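Local coordinates for Lmo2181 protein (Listeria monocytogenes serovar 1/2a, PDB 5JCV) that acts as a class B sortase, a transpeptidase that cleaves C-terminal sorting signals and attaches surface proteins covalently to the cell wall, at residues R58-I69 and Y124-F135. Numbering follows the deposited sequence.
Sequences RNTNEFLDKNTI and YIETEFPETTDF
Lys-66 lies over the ring of Phe-135, and its aliphatic chain can be followed along that face atom by atom. CB stands 3.8 Å from the ring centroid and 14° off the normal, which meets the geometry of a CH-pi contact; the same carbon is 3.8 Å from CD2 of Phe-129, approaching that ring obliquely. CG sits nearest to Phe-135 CG, and a bend at chi2 (-69°) then carries CD to 3.7 Å from Phe-135 CD2. CE, on the same side of the plane, already lies beyond the rim near Phe-135 CD2, and NZ goes further to hydrogen bonds with the carbonyl oxygens of Gly-156 and Asp-158. The two phenylalanines also meet each other: CD1 of Phe-135 lies over the centre of the Phe-129 ring, 3.6 Å above its plane. In the sortase beta-barrel fold, this cluster joins the residue just before strand 67-72 to helix 132-145 and to the loop that leads into that helix.

At the other end of the contact, NH1 and NH2 of Arg-58 both donate to the one carbonyl oxygen of Ile-125. NH1 donates over 3.1 Å and NH2 over 3.0 Å to Ile-125 O, both in the carbonyl plane, although neither bond is straight. NE is engaged in a salt bridge with Asp-56, which should help fix the rotation of the guanidinium. Thr-127 packs over one guanidinium face, its CG2 3.6 Å above the centre of the plane. The methyl also touches Asn-67 O, Asn-59 ND2 and CD1 of Ile-69, while OD1 of Asn-59 accepts a bond from Ile-69 N that is nearly straight at the hydrogen (169°), though the donor approaches from above the carbonyl plane.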
ATOM      1  N   ARG A  58     -11.126   9.102  -9.133  1.00 57.08           N
ATOM      2  CA  ARG A  58     -11.906   9.749  -8.077  1.00 58.74           C
ATOM      3  C   ARG A  58     -11.947   8.997  -6.738  1.00 58.93           C
ATOM      4  O   ARG A  58     -12.407   9.562  -5.760  1.00 59.05           O
ATOM      5  CB  ARG A  58     -13.341   9.968  -8.554  1.00 59.52           C
ATOM      6  CG  ARG A  58     -13.472  10.936  -9.727  1.00 62.97           C
ATOM      7  CD  ARG A  58     -14.892  10.915 -10.295  1.00 65.52           C
ATOM      8  NE  ARG A  58     -15.194   9.597 -10.880  1.00 66.26           N
ATOM      9  CZ  ARG A  58     -16.413   9.111 -11.140  1.00 64.87           C
ATOM     10  NH1 ARG A  58     -17.508   9.799 -10.875  1.00 61.66           N
ATOM     11  NH2 ARG A  58     -16.541   7.891 -11.670  1.00 64.68           N
ATOM     12  N   ASN A  59     -11.523   7.732  -6.690  1.00 55.73           N
ATOM     13  CA  ASN A  59     -11.655   6.930  -5.462  1.00 59.17           C
ATOM     14  C   ASN A  59     -10.333   6.875  -4.759  1.00 63.71           C
ATOM     15  O   ASN A  59      -9.428   6.137  -5.187  1.00 66.38           O
ATOM     16  CB  ASN A  59     -12.098   5.493  -5.729  1.00 55.53           C
ATOM     17  CG  ASN A  59     -13.419   5.410  -6.455  1.00 57.25           C
ATOM     18  OD1 ASN A  59     -13.525   4.701  -7.431  1.00 60.40           O
ATOM     19  ND2 ASN A  59     -14.432   6.101  -5.971  1.00 60.74           N
ATOM     20  N   THR A  60     -10.234   7.668  -3.692  1.00 67.99           N
ATOM     21  CA  THR A  60      -8.993   7.846  -2.910  1.00 69.00           C
ATOM     22  C   THR A  60      -9.198   7.691  -1.406  1.00 66.00           C
ATOM     23  O   THR A  60      -8.321   8.005  -0.665  1.00 66.19           O
ATOM     24  CB  THR A  60      -8.434   9.230  -3.165  1.00 68.67           C
ATOM     25  OG1 THR A  60      -9.490  10.168  -2.937  1.00 71.72           O
ATOM     26  CG2 THR A  60      -7.976   9.341  -4.623  1.00 67.76           C
ATOM     27  N   ASN A  61     -10.339   7.148  -0.994  1.00 67.94           N
ATOM     28  CA  ASN A  61     -10.655   6.900   0.384  1.00 66.40           C
ATOM     29  C   ASN A  61     -11.585   5.705   0.566  1.00 63.48           C
ATOM     30  O   ASN A  61     -12.812   5.838   0.547  1.00 60.43           O
ATOM     31  CB  ASN A  61     -11.312   8.155   0.974  1.00 68.42           C
ATOM     32  CG  ASN A  61     -11.629   8.022   2.451  1.00 71.33           C
ATOM     33  OD1 ASN A  61     -11.655   6.906   3.057  1.00 66.37           O
ATOM     34  ND2 ASN A  61     -11.879   9.177   3.061  1.00 77.97           N
ATOM     35  N   GLU A  62     -10.967   4.553   0.760  1.00 69.14           N
ATOM     36  CA  GLU A  62     -11.623   3.285   1.148  1.00 73.83           C
ATOM     37  C   GLU A  62     -12.805   3.444   2.160  1.00 78.10           C
ATOM     38  O   GLU A  62     -13.885   2.847   1.998  1.00 69.48           O
ATOM     39  CB  GLU A  62     -10.539   2.471   1.841  1.00 79.45           C
ATOM     40  CG  GLU A  62     -10.352   1.018   1.481  1.00 86.74           C
ATOM     41  CD  GLU A  62      -8.982   0.541   1.969  1.00 85.66           C
ATOM     42  OE1 GLU A  62      -7.979   1.230   1.681  1.00 85.56           O
ATOM     43  OE2 GLU A  62      -8.884  -0.491   2.651  1.00 84.59           O
ATOM     44  N   PHE A  63     -12.593   4.247   3.215  1.00 77.21           N
ATOM     45  CA  PHE A  63     -13.516   4.223   4.363  1.00 78.08           C
ATOM     46  C   PHE A  63     -14.759   5.036   4.133  1.00 73.96           C
ATOM     47  O   PHE A  63     -15.806   4.778   4.760  1.00 67.91           O
ATOM     48  CB  PHE A  63     -12.860   4.719   5.647  1.00 86.67           C
ATOM     49  CG  PHE A  63     -11.400   4.455   5.710  1.00 94.26           C
ATOM     50  CD1 PHE A  63     -10.928   3.144   5.753  1.00 92.10           C
ATOM     51  CD2 PHE A  63     -10.489   5.525   5.718  1.00103.41           C
ATOM     52  CE1 PHE A  63      -9.571   2.892   5.793  1.00 97.63           C
ATOM     53  CE2 PHE A  63      -9.126   5.281   5.764  1.00109.88           C
ATOM     54  CZ  PHE A  63      -8.667   3.959   5.800  1.00106.66           C
ATOM     55  N   LEU A  64     -14.642   6.037   3.272  1.00 69.16           N
ATOM     56  CA  LEU A  64     -15.747   6.947   3.038  1.00 72.37           C
ATOM     57  C   LEU A  64     -16.341   6.806   1.644  1.00 68.66           C
ATOM     58  O   LEU A  64     -17.532   7.079   1.471  1.00 73.10           O
ATOM     59  CB  LEU A  64     -15.328   8.416   3.308  1.00 73.60           C
ATOM     60  CG  LEU A  64     -15.343   8.934   4.774  1.00 77.69           C
ATOM     61  CD1 LEU A  64     -14.462   8.100   5.671  1.00 77.08           C
ATOM     62  CD2 LEU A  64     -14.911  10.393   4.857  1.00 79.64           C
ATOM     63  N   ASP A  65     -15.537   6.439   0.642  1.00 66.16           N
ATOM     64  CA  ASP A  65     -16.073   6.277  -0.746  1.00 60.89           C
ATOM     65  C   ASP A  65     -17.192   5.280  -0.711  1.00 59.67           C
ATOM     66  O   ASP A  65     -16.977   4.106  -0.307  1.00 57.80           O
ATOM     67  CB  ASP A  65     -15.004   5.768  -1.687  1.00 60.66           C
ATOM     68  CG  ASP A  65     -13.969   6.804  -1.992  1.00 60.75           C
ATOM     69  OD1 ASP A  65     -14.242   7.965  -1.692  1.00 62.12           O
ATOM     70  OD2 ASP A  65     -12.864   6.457  -2.471  1.00 62.59           O
ATOM     71  N   LYS A  66     -18.391   5.729  -1.082  1.00 56.80           N
ATOM     72  CA  LYS A  66     -19.536   4.835  -1.065  1.00 58.58           C
ATOM     73  C   LYS A  66     -19.403   3.831  -2.215  1.00 59.04           C
ATOM     74  O   LYS A  66     -19.799   2.696  -2.060  1.00 59.25           O
ATOM     75  CB  LYS A  66     -20.885   5.590  -1.108  1.00 59.67           C
ATOM     76  CG  LYS A  66     -21.366   6.221   0.238  1.00 62.27           C
ATOM     77  CD  LYS A  66     -21.789   5.177   1.320  1.00 63.83           C
ATOM     78  CE  LYS A  66     -22.779   5.770   2.347  1.00 65.60           C
ATOM     79  NZ  LYS A  66     -23.307   4.791   3.341  1.00 67.66           N
ATOM     80  N   ASN A  67     -18.789   4.236  -3.332  1.00 58.12           N
ATOM     81  CA  ASN A  67     -18.717   3.420  -4.560  1.00 53.43           C
ATOM     82  C   ASN A  67     -17.354   3.557  -5.216  1.00 53.23           C
ATOM     83  O   ASN A  67     -17.040   4.571  -5.820  1.00 57.43           O
ATOM     84  CB  ASN A  67     -19.831   3.801  -5.542  1.00 52.25           C
ATOM     85  CG  ASN A  67     -19.814   2.974  -6.872  1.00 54.40           C
ATOM     86  OD1 ASN A  67     -20.284   3.443  -7.942  1.00 61.01           O
ATOM     87  ND2 ASN A  67     -19.279   1.780  -6.821  1.00 51.85           N
ATOM     88  N   THR A  68     -16.561   2.515  -5.069  1.00 51.27           N
ATOM     89  CA  THR A  68     -15.239   2.428  -5.610  1.00 53.19           C
ATOM     90  C   THR A  68     -15.334   1.622  -6.926  1.00 52.91           C
ATOM     91  O   THR A  68     -15.865   0.481  -6.942  1.00 52.74           O
ATOM     92  CB  THR A  68     -14.357   1.649  -4.608  1.00 58.25           C
ATOM     93  OG1 THR A  68     -14.372   2.298  -3.311  1.00 59.94           O
ATOM     94  CG2 THR A  68     -12.950   1.515  -5.101  1.00 59.78           C
ATOM     95  N   ILE A  69     -14.803   2.185  -8.013  1.00 47.79           N
ATOM     96  CA  ILE A  69     -14.936   1.582  -9.343  1.00 46.01           C
ATOM     97  C   ILE A  69     -13.586   1.147  -9.888  1.00 45.08           C
ATOM     98  O   ILE A  69     -12.597   1.908  -9.874  1.00 44.44           O
ATOM     99  CB  ILE A  69     -15.613   2.550 -10.332  1.00 47.65           C
ATOM    100  CG1 ILE A  69     -16.997   2.983  -9.815  1.00 48.06           C
ATOM    101  CG2 ILE A  69     -15.794   1.931 -11.719  1.00 47.07           C
ATOM    102  CD1 ILE A  69     -17.396   4.345 -10.324  1.00 49.30           C
ATOM    103  N   TYR A 124     -24.617   4.295 -12.900  1.00 52.52           N
ATOM    104  CA  TYR A 124     -23.797   3.533 -11.969  1.00 50.49           C
ATOM    105  C   TYR A 124     -22.417   4.116 -11.686  1.00 52.13           C
ATOM    106  O   TYR A 124     -21.772   3.700 -10.709  1.00 53.42           O
ATOM    107  CB  TYR A 124     -23.616   2.091 -12.487  1.00 50.72           C
ATOM    108  CG  TYR A 124     -22.556   1.906 -13.553  1.00 49.01           C
ATOM    109  CD1 TYR A 124     -21.260   1.595 -13.199  1.00 51.66           C
ATOM    110  CD2 TYR A 124     -22.845   2.038 -14.898  1.00 51.25           C
ATOM    111  CE1 TYR A 124     -20.282   1.395 -14.148  1.00 53.94           C
ATOM    112  CE2 TYR A 124     -21.872   1.828 -15.869  1.00 48.93           C
ATOM    113  CZ  TYR A 124     -20.586   1.518 -15.482  1.00 50.55           C
ATOM    114  OH  TYR A 124     -19.556   1.320 -16.383  1.00 48.28           O
ATOM    115  N   ILE A 125     -21.932   5.046 -12.514  1.00 49.99           N
ATOM    116  CA  ILE A 125     -20.578   5.558 -12.287  1.00 52.39           C
ATOM    117  C   ILE A 125     -20.533   6.730 -11.291  1.00 57.62           C
ATOM    118  O   ILE A 125     -19.473   7.361 -11.142  1.00 55.51           O
ATOM    119  CB  ILE A 125     -19.884   6.009 -13.583  1.00 53.11           C
ATOM    120  CG1 ILE A 125     -20.429   7.377 -14.064  1.00 61.35           C
ATOM    121  CG2 ILE A 125     -19.990   4.930 -14.625  1.00 55.12           C
ATOM    122  CD1 ILE A 125     -19.679   8.004 -15.227  1.00 63.64           C
ATOM    123  N   GLU A 126     -21.663   7.062 -10.668  1.00 58.01           N
ATOM    124  CA  GLU A 126     -21.675   8.089  -9.627  1.00 61.62           C
ATOM    125  C   GLU A 126     -20.810   7.675  -8.451  1.00 59.49           C
ATOM    126  O   GLU A 126     -20.911   6.530  -7.943  1.00 57.65           O
ATOM    127  CB  GLU A 126     -23.088   8.336  -9.153  1.00 69.35           C
ATOM    128  CG  GLU A 126     -23.215   9.553  -8.267  1.00 85.36           C
ATOM    129  CD  GLU A 126     -24.655   9.978  -8.118  1.00 96.59           C
ATOM    130  OE1 GLU A 126     -25.436   9.730  -9.067  1.00103.92           O
ATOM    131  OE2 GLU A 126     -24.995  10.548  -7.057  1.00104.66           O
ATOM    132  N   THR A 127     -19.923   8.584  -8.050  1.00 59.14           N
ATOM    133  CA  THR A 127     -19.133   8.419  -6.830  1.00 61.52           C
ATOM    134  C   THR A 127     -19.461   9.390  -5.685  1.00 66.54           C
ATOM    135  O   THR A 127     -18.977   9.192  -4.571  1.00 65.49           O
ATOM    136  CB  THR A 127     -17.620   8.477  -7.122  1.00 63.75           C
ATOM    137  OG1 THR A 127     -17.276   9.714  -7.764  1.00 62.60           O
ATOM    138  CG2 THR A 127     -17.231   7.314  -8.020  1.00 66.10           C
ATOM    139  N   GLU A 128     -20.288  10.398  -5.931  1.00 69.69           N
ATOM    140  CA  GLU A 128     -20.540  11.456  -4.960  1.00 77.14           C
ATOM    141  C   GLU A 128     -22.005  11.419  -4.541  1.00 76.52           C
ATOM    142  O   GLU A 128     -22.903  11.403  -5.374  1.00 75.41           O
ATOM    143  CB  GLU A 128     -20.165  12.818  -5.558  1.00 88.49           C
ATOM    144  CG  GLU A 128     -18.661  13.101  -5.544  1.00 96.25           C
ATOM    145  CD  GLU A 128     -18.180  13.907  -6.757  1.00107.74           C
ATOM    146  OE1 GLU A 128     -18.709  15.023  -6.995  1.00108.86           O
ATOM    147  OE2 GLU A 128     -17.261  13.423  -7.477  1.00109.87           O
ATOM    148  N   PHE A 129     -22.233  11.350  -3.234  1.00 81.38           N
ATOM    149  CA  PHE A 129     -23.584  11.205  -2.682  1.00 83.52           C
ATOM    150  C   PHE A 129     -23.753  12.181  -1.506  1.00 91.84           C
ATOM    151  O   PHE A 129     -23.376  11.828  -0.388  1.00 81.79           O
ATOM    152  CB  PHE A 129     -23.801   9.753  -2.237  1.00 76.89           C
ATOM    153  CG  PHE A 129     -23.597   8.762  -3.348  1.00 72.89           C
ATOM    154  CD1 PHE A 129     -24.612   8.526  -4.276  1.00 71.48           C
ATOM    155  CD2 PHE A 129     -22.374   8.118  -3.511  1.00 70.31           C
ATOM    156  CE1 PHE A 129     -24.420   7.650  -5.336  1.00 66.00           C
ATOM    157  CE2 PHE A 129     -22.176   7.233  -4.571  1.00 66.93           C
ATOM    158  CZ  PHE A 129     -23.202   7.001  -5.479  1.00 65.11           C
ATOM    159  N   PRO A 130     -24.287  13.415  -1.764  1.00 96.47           N
ATOM    160  CA  PRO A 130     -24.400  14.443  -0.699  1.00105.61           C
ATOM    161  C   PRO A 130     -24.850  13.840   0.618  1.00109.60           C
ATOM    162  O   PRO A 130     -24.139  13.940   1.621  1.00110.14           O
ATOM    163  CB  PRO A 130     -25.456  15.420  -1.241  1.00105.72           C
ATOM    164  CG  PRO A 130     -25.398  15.259  -2.729  1.00105.30           C
ATOM    165  CD  PRO A 130     -24.774  13.921  -3.061  1.00 96.87           C
ATOM    166  N   GLU A 131     -25.993  13.151   0.571  1.00115.33           N
ATOM    167  CA  GLU A 131     -26.615  12.532   1.739  1.00112.00           C
ATOM    168  C   GLU A 131     -26.495  11.010   1.705  1.00111.84           C
ATOM    169  O   GLU A 131     -26.118  10.405   0.684  1.00107.91           O
ATOM    170  CB  GLU A 131     -28.104  12.882   1.772  1.00115.00           C
ATOM    171  CG  GLU A 131     -28.452  14.263   1.232  1.00120.14           C
ATOM    172  CD  GLU A 131     -29.800  14.754   1.723  1.00120.34           C
ATOM    173  OE1 GLU A 131     -30.052  14.663   2.942  1.00108.35           O
ATOM    174  OE2 GLU A 131     -30.599  15.226   0.885  1.00119.56           O
ATOM    175  N   THR A 132     -26.849  10.400   2.832  1.00106.99           N
ATOM    176  CA  THR A 132     -27.054   8.968   2.909  1.00104.54           C
ATOM    177  C   THR A 132     -28.303   8.550   2.113  1.00112.32           C
ATOM    178  O   THR A 132     -28.383   7.419   1.612  1.00109.55           O
ATOM    179  CB  THR A 132     -27.182   8.541   4.372  1.00104.24           C
ATOM    180  OG1 THR A 132     -25.972   8.888   5.050  1.00105.49           O
ATOM    181  CG2 THR A 132     -27.431   7.033   4.513  1.00103.20           C
ATOM    182  N   THR A 133     -29.264   9.465   1.980  1.00114.77           N
ATOM    183  CA  THR A 133     -30.482   9.205   1.216  0.60113.97           C
ATOM    184  C   THR A 133     -30.209   9.119  -0.293  1.00115.31           C
ATOM    185  O   THR A 133     -30.947   8.458  -1.024  1.00117.42           O
ATOM    186  CB  THR A 133     -31.548  10.292   1.473  0.60115.01           C
ATOM    187  OG1 THR A 133     -31.045  11.574   1.068  0.60117.14           O
ATOM    188  CG2 THR A 133     -31.941  10.332   2.957  0.60115.18           C
ATOM    189  N   ASP A 134     -29.154   9.792  -0.763  1.00109.08           N
ATOM    190  CA  ASP A 134     -28.806   9.763  -2.190  1.00105.61           C
ATOM    191  C   ASP A 134     -28.240   8.401  -2.598  1.00 95.87           C
ATOM    192  O   ASP A 134     -28.523   7.906  -3.672  1.00 82.20           O
ATOM    193  CB  ASP A 134     -27.821  10.878  -2.540  1.00110.28           C
ATOM    194  CG  ASP A 134     -28.402  12.262  -2.292  1.00120.50           C
ATOM    195  OD1 ASP A 134     -29.641  12.427  -2.354  1.00118.36           O
ATOM    196  OD2 ASP A 134     -27.615  13.189  -2.018  1.00133.87           O
ATOM    197  N   PHE A 135     -27.469   7.791  -1.707  1.00 89.63           N
ATOM    198  CA  PHE A 135     -26.935   6.476  -1.949  1.00 82.42           C
ATOM    199  C   PHE A 135     -27.996   5.374  -1.909  1.00 85.04           C
ATOM    200  O   PHE A 135     -27.839   4.332  -2.556  1.00 78.10           O
ATOM    201  CB  PHE A 135     -25.837   6.193  -0.953  1.00 75.38           C
ATOM    202  CG  PHE A 135     -25.007   5.013  -1.307  1.00 77.70           C
ATOM    203  CD1 PHE A 135     -24.394   4.938  -2.560  1.00 75.40           C
ATOM    204  CD2 PHE A 135     -24.838   3.958  -0.404  1.00 75.28           C
ATOM    205  CE1 PHE A 135     -23.635   3.849  -2.895  1.00 73.19           C
ATOM    206  CE2 PHE A 135     -24.071   2.865  -0.734  1.00 74.30           C
ATOM    207  CZ  PHE A 135     -23.459   2.814  -1.980  1.00 73.78           C
TER